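PDB 3A8T: adenylate isopentenyltransferase from Humulus lupulus, which transfers an isopentenyl group from dimethylallyl diphosphate to the N6 of ATP, ADP or AMP, a step in the biosynthesis of cytokinins. Local coordinates for residues K53-L56 against S57-A61; V68-D72 against K73-Y77; I232-P235 against E236-Y240. One frame throughout, in Å; residues are numbered along the deposited sequence.

Interaction 1: residues K53-L56 against S57-A61; sequences KSRL and SIDLA. With PO4 (phosphate ion), chain C.
Ser-57 turns its hydroxyl back onto the preceding helical turn and gives it to the carbonyl of Ser-54. With chi1 at 68°, OG lies between the backbone N and the carbonyl carbon, which sets it against the helix's own backbone. The OG to Ser-54 O separation is modelled at 2.4 Å, too short for its exact value to be trusted. A small residue probably suits this buried spot, where Leu-45 and Val-136 of the sheet pack against it. Ile-58 shares the same carbonyl: its backbone N bonds to it, and CG1 lies 3.3 Å from Ser-54 O.

At the start of this helix comes the Walker A motif, whose last two residues, Lys-53 and Ser-54, belong to the ATP-binding site and here hold a phosphate ion. The Lys-53 chain curls back so that NZ reaches PO4 O3 at 2.9 Å, the oxygen that Lys-53 N meets at 2.8 Å. Ser-54 grips PO4 O1 twice, through OG at 2.9 Å and N at 3.2 Å. Gly-50 and Gly-52 add their amides, and the carbonyls of Gly-47 and Ala-48 also fix the ammonium.

Arg-55, the next residue, bends about its CB-CG bond and sends NH1 one turn on to Asp-59 OD1, a long salt bridge of 3.5 Å with the carboxylate near the guanidinium edge and the two planes 59° apart. OD2 of Asp-59 is held by Trp-321 NE1, so that this carboxylate ties the helix to 315-338. Leu-56, its CG anti to the backbone N (chi1 176°), brings CD1 to within 4.0 Å of Leu-60 CG; these greasy branches fill the buried flank, Leu-56 against Trp-321 and Leu-326, Leu-60 against Leu-43.

Interaction 2: residues V68-D72 against K73-Y77; sequences VINSD and KMQVY. With ATP (adenosine-5'-triphosphate), chain B.
Asp-72 folds its carboxylate over the chain that follows it, and each atom from CB outward has a neighbour. CB packs 3.9 Å from Gln-75 CB. Because CG is anti to the backbone N (chi1 175°), the carboxylate swings towards the next turn, where CG lies 3.5 Å from Gln-75 CG and the group stacks on the Gln-75 amide, the planes 20° apart. OD1 accepts two backbone N-H groups from opposite faces of its plane: Met-74 N at 2.9 Å, which closes an Asx turn, and Gln-75 N at 3.0 Å. The grip of two bonds should hold the carboxylate from rotating, which leaves OD2 aimed at ATP N6, 3.3 Å away on a straight bond (179°).

Gln-75 is itself fixed, its NE2 bonded to Thr-84 O. Lys-73 extends the other way, its NZ 3.1 Å from ATP O2G, while Met-74 lays CG 3.6 Å from ATP C4. A carboxylate thus suits the amino group, an ammonium the phosphates and an apolar methylene the adenine. A short side-chain-capped turn following strand 66-70 here builds one wall of the ATP pocket, at the very nitrogen that receives the isopentenyl group.

Interaction 3: residues I232-P235 against E236-Y240; sequences IGVP and EFDRY. With ATP (adenosine-5'-triphosphate), chain B.
The N-terminal cap of helix 234-243 is built here as half of a capping box: Glu-236, three residues after the N-cap Gly-233, sends its carboxylate back to the N-cap amide. Gly-233 N meets Glu-236 OE1 at 2.6 Å, from above the carboxylate plane (49° out of it). A bend at chi2, 82°, folds the glutamate chain back towards the helix start. The reciprocal bond of a full box is absent, since glycine has no side chain to give; its backbone angles, with phi at 116°, would jam a CB against the preceding carbonyl O. The second oxygen, OE2, lies close to Ile-232 CG2 and is bonded to Asn-274 ND2 of helix 257-289.

Pro-235 lies alongside Glu-236, CG 3.6 Å from OE1; in a first turn its missing N-H costs no helical bond. The helix proper begins with Phe-237 N to Gly-233 O at 3.1 Å and Asp-238 N to Val-234 O at 3.0 Å. The Val-234 and Asp-238 side chains lie side by side, CG1 3.7 Å from OD2, and that carboxylate is paired with Arg-225 and Arg-229. Just ahead of the cap, Ile-232 N donates to ATP N3 at 2.9 Å, and CG1 of the same residue lies 3.7 Å from that nitrogen.

With an alanine in place of Glu-236, the Gly-233 amide and Asn-274 would probably each lose an acceptor oxygen of the one carboxylate and the cap be freer to move. A negative carboxylate at a helix start probably also gains from the helix dipole. The capping bond lies next to Ile-232 and is likely to help hold the residue whose N meets adenine.

In the fold
Interaction 1 and interaction 2 belong to the parallel sheet and its surroundings: helix 53-61 leads into strand 66-70, and they touch where Ser-57 OG packs 3.8 Å from Val-68 CG2. Interaction 3 stands apart, its centre about 30 Å from that of interaction 1 and on the opposite side of the chain's centre. The buried interactions 2 and 3 both touch ATP, one at the amino edge of the base and the phosphates, the other at N3. Interaction 1 is only partly buried, its Arg-55 exposed, and holds a separate phosphate ion, not the ATP. Helix-start amides bind phosphate in 53-61, whereas in 232-240 a first-turn glutamate accepts the N-cap amide and in 68-77 an aspartate caps a turn.

Interaction 1: residues K53-L56 against S57-A61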
loop_
_atom_site.group_PDB
_atom_site.type_symbol
_atom_site.label_atom_id
_atom_site.label_comp_id
_atom_site.label_asym_id
_atom_site.label_seq_id
_atom_site.Cartn_x
_atom_site.Cartn_y
_atom_site.Cartn_z
ATOM N N LYS A 53 -3.811 -7.167 -0.822
ATOM C CA LYS A 53 -2.550 -7.860 -0.878
ATOM C C LYS A 53 -1.999 -8.283 0.480
ATOM O O LYS A 53 -1.522 -9.404 0.640
ATOM C CB LYS A 53 -1.537 -7.021 -1.607
ATOM C CG LYS A 53 -1.622 -7.200 -3.108
ATOM C CD LYS A 53 -1.374 -5.898 -3.845
ATOM C CE LYS A 53 -0.545 -4.851 -3.053
ATOM N NZ LYS A 53 -1.339 -3.569 -3.131
ATOM N N SER A 54 -2.031 -7.400 1.455
ATOM C CA SER A 54 -1.533 -7.793 2.768
ATOM C C SER A 54 -2.319 -8.977 3.328
ATOM O O SER A 54 -1.756 -9.940 3.838
ATOM C CB SER A 54 -1.643 -6.618 3.704
ATOM O OG SER A 54 -0.906 -5.551 3.146
ATOM N N ARG A 55 -3.634 -8.879 3.201
ATOM C CA ARG A 55 -4.611 -9.888 3.633
ATOM C C ARG A 55 -4.208 -11.250 3.104
ATOM O O ARG A 55 -4.086 -12.253 3.836
ATOM C CB ARG A 55 -5.956 -9.565 2.991
ATOM C CG ARG A 55 -7.125 -9.550 3.875
ATOM C CD ARG A 55 -7.500 -10.896 4.428
ATOM N NE ARG A 55 -8.572 -10.622 5.382
ATOM C CZ ARG A 55 -9.273 -11.513 6.062
ATOM N NH1 ARG A 55 -9.054 -12.809 5.920
ATOM N NH2 ARG A 55 -10.179 -11.077 6.907
ATOM N N LEU A 56 -4.012 -11.275 1.795
ATOM C CA LEU A 56 -3.694 -12.511 1.139
ATOM C C LEU A 56 -2.377 -13.073 1.639
ATOM O O LEU A 56 -2.258 -14.284 1.844
ATOM C CB LEU A 56 -3.694 -12.305 -0.364
ATOM C CG LEU A 56 -3.277 -13.495 -1.193
ATOM C CD1 LEU A 56 -4.116 -14.660 -0.937
ATOM C CD2 LEU A 56 -3.361 -13.137 -2.596
ATOM N N SER A 57 -1.412 -12.187 1.889
ATOM C CA SER A 57 -0.098 -12.624 2.348
ATOM C C SER A 57 -0.222 -13.313 3.675
ATOM O O SER A 57 0.506 -14.290 3.949
ATOM C CB SER A 57 0.881 -11.461 2.453
ATOM O OG SER A 57 0.563 -10.540 3.467
ATOM N N ILE A 58 -1.152 -12.822 4.497
ATOM C CA ILE A 58 -1.371 -13.421 5.794
ATOM C C ILE A 58 -2.160 -14.720 5.671
ATOM O O ILE A 58 -1.835 -15.678 6.303
ATOM C CB ILE A 58 -2.070 -12.456 6.776
ATOM C CG1 ILE A 58 -1.325 -11.130 6.839
ATOM C CG2 ILE A 58 -2.106 -13.117 8.195
ATOM C CD1 ILE A 58 0.161 -11.246 7.069
ATOM N N ASP A 59 -3.173 -14.767 4.842
ATOM C CA ASP A 59 -3.899 -16.018 4.662
ATOM C C ASP A 59 -2.985 -17.133 4.154
ATOM O O ASP A 59 -3.070 -18.257 4.588
ATOM C CB ASP A 59 -5.064 -15.844 3.673
ATOM C CG ASP A 59 -6.254 -15.042 4.267
ATOM O OD1 ASP A 59 -6.470 -15.095 5.502
ATOM O OD2 ASP A 59 -7.001 -14.392 3.495
ATOM N N LEU A 60 -2.092 -16.819 3.240
ATOM C CA LEU A 60 -1.180 -17.817 2.700
ATOM C C LEU A 60 -0.221 -18.356 3.743
ATOM O O LEU A 60 0.315 -19.426 3.578
ATOM C CB LEU A 60 -0.354 -17.204 1.542
ATOM C CG LEU A 60 -1.081 -16.936 0.200
ATOM C CD1 LEU A 60 -0.232 -16.099 -0.669
ATOM C CD2 LEU A 60 -1.420 -18.255 -0.544
ATOM N N ALA A 61 -0.002 -17.607 4.820
ATOM C CA ALA A 61 0.941 -18.003 5.855
ATOM C C ALA A 61 0.374 -19.154 6.628
ATOM O O ALA A 61 1.122 -19.921 7.206
ATOM C CB ALA A 61 1.267 -16.805 6.807
HETATM P P PO4 C . -3.345 -3.692 0.088
HETATM O O1 PO4 C . -2.292 -4.266 0.979
HETATM O O2 PO4 C . -3.060 -2.241 -0.129
HETATM O O3 PO4 C . -3.344 -4.407 -1.218
HETATM O O4 PO4 C . -4.671 -3.849 0.726
#

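Interaction 2: residues V68-D72 against K73-Y77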
loop_
_atom_site.group_PDB
_atom_site.type_symbol
_atom_site.label_atom_id
_atom_site.label_comp_id
_atom_site.label_asym_id
_atom_site.label_seq_id
_atom_site.Cartn_x
_atom_site.Cartn_y
_atom_site.Cartn_z
ATOM N N VAL A 68 7.091 -11.815 5.235
ATOM C CA VAL A 68 6.761 -10.747 4.325
ATOM C C VAL A 68 7.753 -9.612 4.245
ATOM O O VAL A 68 8.293 -9.161 5.244
ATOM C CB VAL A 68 5.333 -10.163 4.681
ATOM C CG1 VAL A 68 5.115 -8.851 3.985
ATOM C CG2 VAL A 68 4.237 -11.139 4.270
ATOM N N ILE A 69 7.975 -9.163 3.021
ATOM C CA ILE A 69 8.825 -8.003 2.740
ATOM C C ILE A 69 7.849 -7.010 2.139
ATOM O O ILE A 69 7.161 -7.322 1.179
ATOM C CB ILE A 69 9.904 -8.295 1.690
ATOM C CG1 ILE A 69 10.795 -9.448 2.178
ATOM C CG2 ILE A 69 10.674 -7.034 1.405
ATOM C CD1 ILE A 69 11.851 -9.963 1.199
ATOM N N ASN A 70 7.741 -5.849 2.753
ATOM C CA ASN A 70 6.863 -4.792 2.274
ATOM C C ASN A 70 7.508 -4.089 1.095
ATOM O O ASN A 70 8.677 -3.725 1.180
ATOM C CB ASN A 70 6.654 -3.755 3.356
ATOM C CG ASN A 70 6.053 -2.490 2.815
ATOM O OD1 ASN A 70 6.637 -1.432 2.880
ATOM N ND2 ASN A 70 4.888 -2.607 2.268
ATOM N N SER A 71 6.752 -3.898 0.005
ATOM C CA SER A 71 7.232 -3.205 -1.214
ATOM C C SER A 71 6.468 -1.902 -1.490
ATOM O O SER A 71 6.579 -1.325 -2.559
ATOM C CB SER A 71 7.130 -4.105 -2.447
ATOM O OG SER A 71 5.807 -4.536 -2.640
ATOM N N ASP A 72 5.674 -1.460 -0.525
ATOM C CA ASP A 72 4.936 -0.201 -0.649
ATOM C C ASP A 72 5.928 0.891 -0.157
ATOM O O ASP A 72 6.441 0.852 0.952
ATOM C CB ASP A 72 3.681 -0.306 0.188
ATOM C CG ASP A 72 2.912 0.967 0.241
ATOM O OD1 ASP A 72 3.476 1.989 0.679
ATOM O OD2 ASP A 72 1.729 0.949 -0.143
ATOM N N LYS A 73 6.253 1.837 -1.014
ATOM C CA LYS A 73 7.245 2.831 -0.642
ATOM C C LYS A 73 6.896 3.853 0.459
ATOM O O LYS A 73 7.798 4.486 1.003
ATOM C CB LYS A 73 7.784 3.538 -1.909
ATOM C CG LYS A 73 6.873 4.564 -2.536
ATOM C CD LYS A 73 7.587 5.226 -3.730
ATOM C CE LYS A 73 6.937 6.570 -4.101
ATOM N NZ LYS A 73 7.574 7.252 -5.226
ATOM N N MET A 74 5.612 4.013 0.791
ATOM C CA MET A 74 5.246 4.912 1.878
ATOM C C MET A 74 5.298 4.114 3.195
ATOM O O MET A 74 5.697 4.628 4.245
ATOM C CB MET A 74 3.837 5.501 1.664
ATOM C CG MET A 74 3.766 6.609 0.595
ATOM S SD MET A 74 4.928 8.001 1.023
ATOM C CE MET A 74 6.162 7.737 -0.183
ATOM N N GLN A 75 4.915 2.840 3.122
ATOM C CA GLN A 75 4.865 1.966 4.273
ATOM C C GLN A 75 6.202 1.584 4.861
ATOM O O GLN A 75 6.238 0.925 5.904
ATOM C CB GLN A 75 4.076 0.696 3.927
ATOM C CG GLN A 75 2.602 0.969 3.746
ATOM C CD GLN A 75 1.754 -0.258 3.700
ATOM O OE1 GLN A 75 2.223 -1.364 3.884
ATOM N NE2 GLN A 75 0.493 -0.070 3.465
ATOM N N VAL A 76 7.288 1.995 4.207
ATOM C CA VAL A 76 8.598 1.636 4.691
ATOM C C VAL A 76 8.946 2.554 5.843
ATOM O O VAL A 76 9.777 2.212 6.647
ATOM C CB VAL A 76 9.756 1.745 3.583
ATOM C CG1 VAL A 76 9.522 0.757 2.483
ATOM C CG2 VAL A 76 9.849 3.181 2.965
ATOM N N TYR A 77 8.290 3.701 5.936
ATOM C CA TYR A 77 8.606 4.671 6.963
ATOM C C TYR A 77 7.839 4.441 8.218
ATOM O O TYR A 77 6.703 4.025 8.144
ATOM C CB TYR A 77 8.282 6.073 6.481
ATOM C CG TYR A 77 8.988 6.466 5.200
ATOM C CD1 TYR A 77 10.358 6.690 5.177
ATOM C CD2 TYR A 77 8.288 6.568 4.005
ATOM C CE1 TYR A 77 11.006 7.001 3.991
ATOM C CE2 TYR A 77 8.924 6.881 2.816
ATOM C CZ TYR A 77 10.274 7.094 2.814
ATOM O OH TYR A 77 10.911 7.382 1.654
HETATM P PG ATP B . 5.908 6.779 -8.705
HETATM O O1G ATP B . 7.347 6.416 -8.900
HETATM O O2G ATP B . 5.860 8.078 -7.721
HETATM O O3G ATP B . 5.230 7.181 -10.114
HETATM P PB ATP B . 5.825 4.258 -7.598
HETATM O O1B ATP B . 5.884 3.232 -8.595
HETATM O O2B ATP B . 7.278 4.683 -7.251
HETATM O O3B ATP B . 4.992 5.522 -8.107
HETATM P PA ATP B . 3.603 3.944 -5.890
HETATM O O1A ATP B . 2.684 3.910 -7.017
HETATM O O2A ATP B . 3.114 2.789 -4.859
HETATM O O3A ATP B . 5.176 3.607 -6.258
HETATM O "O5'" ATP B . 3.480 5.315 -5.024
HETATM C "C5'" ATP B . 3.358 6.469 -5.809
HETATM C "C4'" ATP B . 2.722 7.527 -4.929
HETATM O "O4'" ATP B . 1.447 7.049 -4.483
HETATM C "C3'" ATP B . 3.497 7.835 -3.624
HETATM O "O3'" ATP B . 4.488 8.835 -3.846
HETATM C "C2'" ATP B . 2.373 8.283 -2.675
HETATM O "O2'" ATP B . 2.114 9.634 -2.839
HETATM C "C1'" ATP B . 1.173 7.462 -3.087
HETATM N N9 ATP B . 1.023 6.272 -2.205
HETATM C C8 ATP B . 1.480 4.981 -2.464
HETATM N N7 ATP B . 1.270 4.197 -1.427
HETATM C C5 ATP B . 0.667 4.915 -0.438
HETATM C C6 ATP B . 0.196 4.654 0.911
HETATM N N6 ATP B . 0.312 3.423 1.507
HETATM N N1 ATP B . -0.369 5.673 1.591
HETATM C C2 ATP B . -0.500 6.880 1.055
HETATM N N3 ATP B . -0.081 7.172 -0.178
HETATM C C4 ATP B . 0.495 6.262 -0.946
#

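Interaction 3: residues I232-P235 against E236-Y240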
loop_
_atom_site.group_PDB
_atom_site.type_symbol
_atom_site.label_atom_id
_atom_site.label_comp_id
_atom_site.label_asym_id
_atom_site.label_seq_id
_atom_site.Cartn_x
_atom_site.Cartn_y
_atom_site.Cartn_z
ATOM N N ILE A 232 -0.643 9.939 0.335
ATOM C CA ILE A 232 -1.927 10.605 0.042
ATOM C C ILE A 232 -2.568 10.941 1.401
ATOM O O ILE A 232 -2.601 10.103 2.310
ATOM C CB ILE A 232 -2.948 9.733 -0.770
ATOM C CG1 ILE A 232 -2.381 9.278 -2.107
ATOM C CG2 ILE A 232 -4.168 10.547 -1.066
ATOM C CD1 ILE A 232 -1.968 10.336 -2.933
ATOM N N GLY A 233 -3.046 12.180 1.535
ATOM C CA GLY A 233 -3.629 12.624 2.793
ATOM C C GLY A 233 -2.810 13.739 3.393
ATOM O O GLY A 233 -3.332 14.736 3.930
ATOM N N VAL A 234 -1.498 13.636 3.258
ATOM C CA VAL A 234 -0.722 14.699 3.860
ATOM C C VAL A 234 -0.839 16.058 3.185
ATOM O O VAL A 234 -1.052 17.043 3.832
ATOM C CB VAL A 234 0.751 14.371 3.924
ATOM C CG1 VAL A 234 1.441 15.472 4.644
ATOM C CG2 VAL A 234 0.977 13.018 4.598
ATOM N N PRO A 235 -0.637 16.110 1.864
ATOM C CA PRO A 235 -0.725 17.391 1.122
ATOM C C PRO A 235 -2.135 17.979 1.178
ATOM O O PRO A 235 -2.281 19.196 1.325
ATOM C CB PRO A 235 -0.322 17.025 -0.322
ATOM C CG PRO A 235 0.142 15.499 -0.261
ATOM C CD PRO A 235 -0.565 14.940 0.959
ATOM N N GLU A 236 -3.144 17.090 1.133
ATOM C CA GLU A 236 -4.564 17.472 1.149
ATOM C C GLU A 236 -4.912 18.153 2.460
ATOM O O GLU A 236 -5.488 19.254 2.459
ATOM C CB GLU A 236 -5.497 16.267 0.903
ATOM C CG GLU A 236 -5.318 15.565 -0.417
ATOM C CD GLU A 236 -4.160 14.553 -0.433
ATOM O OE1 GLU A 236 -3.259 14.552 0.461
ATOM O OE2 GLU A 236 -4.154 13.724 -1.361
ATOM N N PHE A 237 -4.556 17.530 3.577
ATOM C CA PHE A 237 -4.856 18.197 4.827
ATOM C C PHE A 237 -3.997 19.384 5.123
ATOM O O PHE A 237 -4.436 20.263 5.842
ATOM C CB PHE A 237 -4.935 17.209 6.000
ATOM C CG PHE A 237 -6.351 16.691 6.202
ATOM C CD1 PHE A 237 -7.378 17.578 6.613
ATOM C CD2 PHE A 237 -6.718 15.377 5.816
ATOM C CE1 PHE A 237 -8.729 17.169 6.620
ATOM C CE2 PHE A 237 -8.055 14.970 5.824
ATOM C CZ PHE A 237 -9.063 15.863 6.221
ATOM N N ASP A 238 -2.780 19.435 4.582
ATOM C CA ASP A 238 -1.923 20.629 4.787
ATOM C C ASP A 238 -2.677 21.859 4.227
ATOM O O ASP A 238 -2.647 22.964 4.792
ATOM C CB ASP A 238 -0.557 20.495 4.086
ATOM C CG ASP A 238 0.400 19.549 4.825
ATOM O OD1 ASP A 238 0.113 19.187 5.994
ATOM O OD2 ASP A 238 1.445 19.156 4.250
ATOM N N ARG A 239 -3.386 21.666 3.131
ATOM C CA ARG A 239 -4.134 22.760 2.551
ATOM C C ARG A 239 -5.198 23.206 3.567
ATOM O O ARG A 239 -5.394 24.379 3.790
ATOM C CB ARG A 239 -4.750 22.278 1.261
ATOM C CG ARG A 239 -5.525 23.285 0.466
ATOM C CD ARG A 239 -5.413 22.924 -1.018
ATOM N NE ARG A 239 -6.266 23.816 -1.763
ATOM C CZ ARG A 239 -5.987 25.095 -1.941
ATOM N NH1 ARG A 239 -4.867 25.619 -1.458
ATOM N NH2 ARG A 239 -6.866 25.870 -2.526
ATOM N N TYR A 240 -5.857 22.252 4.208
ATOM C CA TYR A 240 -6.852 22.554 5.227
ATOM C C TYR A 240 -6.211 23.197 6.457
ATOM O O TYR A 240 -6.659 24.216 6.909
ATOM C CB TYR A 240 -7.564 21.286 5.643
ATOM C CG TYR A 240 -8.470 21.471 6.797
ATOM C CD1 TYR A 240 -9.784 21.898 6.621
ATOM C CD2 TYR A 240 -8.037 21.209 8.083
ATOM C CE1 TYR A 240 -10.644 22.052 7.688
ATOM C CE2 TYR A 240 -8.903 21.362 9.164
ATOM C CZ TYR A 240 -10.203 21.778 8.958
ATOM O OH TYR A 240 -11.047 21.882 10.037
HETATM P PG ATP B . 5.908 6.779 -8.705
HETATM O O1G ATP B . 7.347 6.416 -8.900
HETATM O O2G ATP B . 5.860 8.078 -7.721
HETATM O O3G ATP B . 5.230 7.181 -10.114
HETATM P PB ATP B . 5.825 4.258 -7.598
HETATM O O1B ATP B . 5.884 3.232 -8.595
HETATM O O2B ATP B . 7.278 4.683 -7.251
HETATM O O3B ATP B . 4.992 5.522 -8.107
HETATM P PA ATP B . 3.603 3.944 -5.890
HETATM O O1A ATP B . 2.684 3.910 -7.017
HETATM O O2A ATP B . 3.114 2.789 -4.859
HETATM O O3A ATP B . 5.176 3.607 -6.258
HETATM O "O5'" ATP B . 3.480 5.315 -5.024
HETATM C "C5'" ATP B . 3.358 6.469 -5.809
HETATM C "C4'" ATP B . 2.722 7.527 -4.929
HETATM O "O4'" ATP B . 1.447 7.049 -4.483
HETATM C "C3'" ATP B . 3.497 7.835 -3.624
HETATM O "O3'" ATP B . 4.488 8.835 -3.846
HETATM C "C2'" ATP B . 2.373 8.283 -2.675
HETATM O "O2'" ATP B . 2.114 9.634 -2.839
HETATM C "C1'" ATP B . 1.173 7.462 -3.087
HETATM N N9 ATP B . 1.023 6.272 -2.205
HETATM C C8 ATP B . 1.480 4.981 -2.464
HETATM N N7 ATP B . 1.270 4.197 -1.427
HETATM C C5 ATP B . 0.667 4.915 -0.438
HETATM C C6 ATP B . 0.196 4.654 0.911
HETATM N N6 ATP B . 0.312 3.423 1.507
HETATM N N1 ATP B . -0.369 5.673 1.591
HETATM C C2 ATP B . -0.500 6.880 1.055
HETATM N N3 ATP B . -0.081 7.172 -0.178
HETATM C C4 ATP B . 0.495 6.262 -0.946
#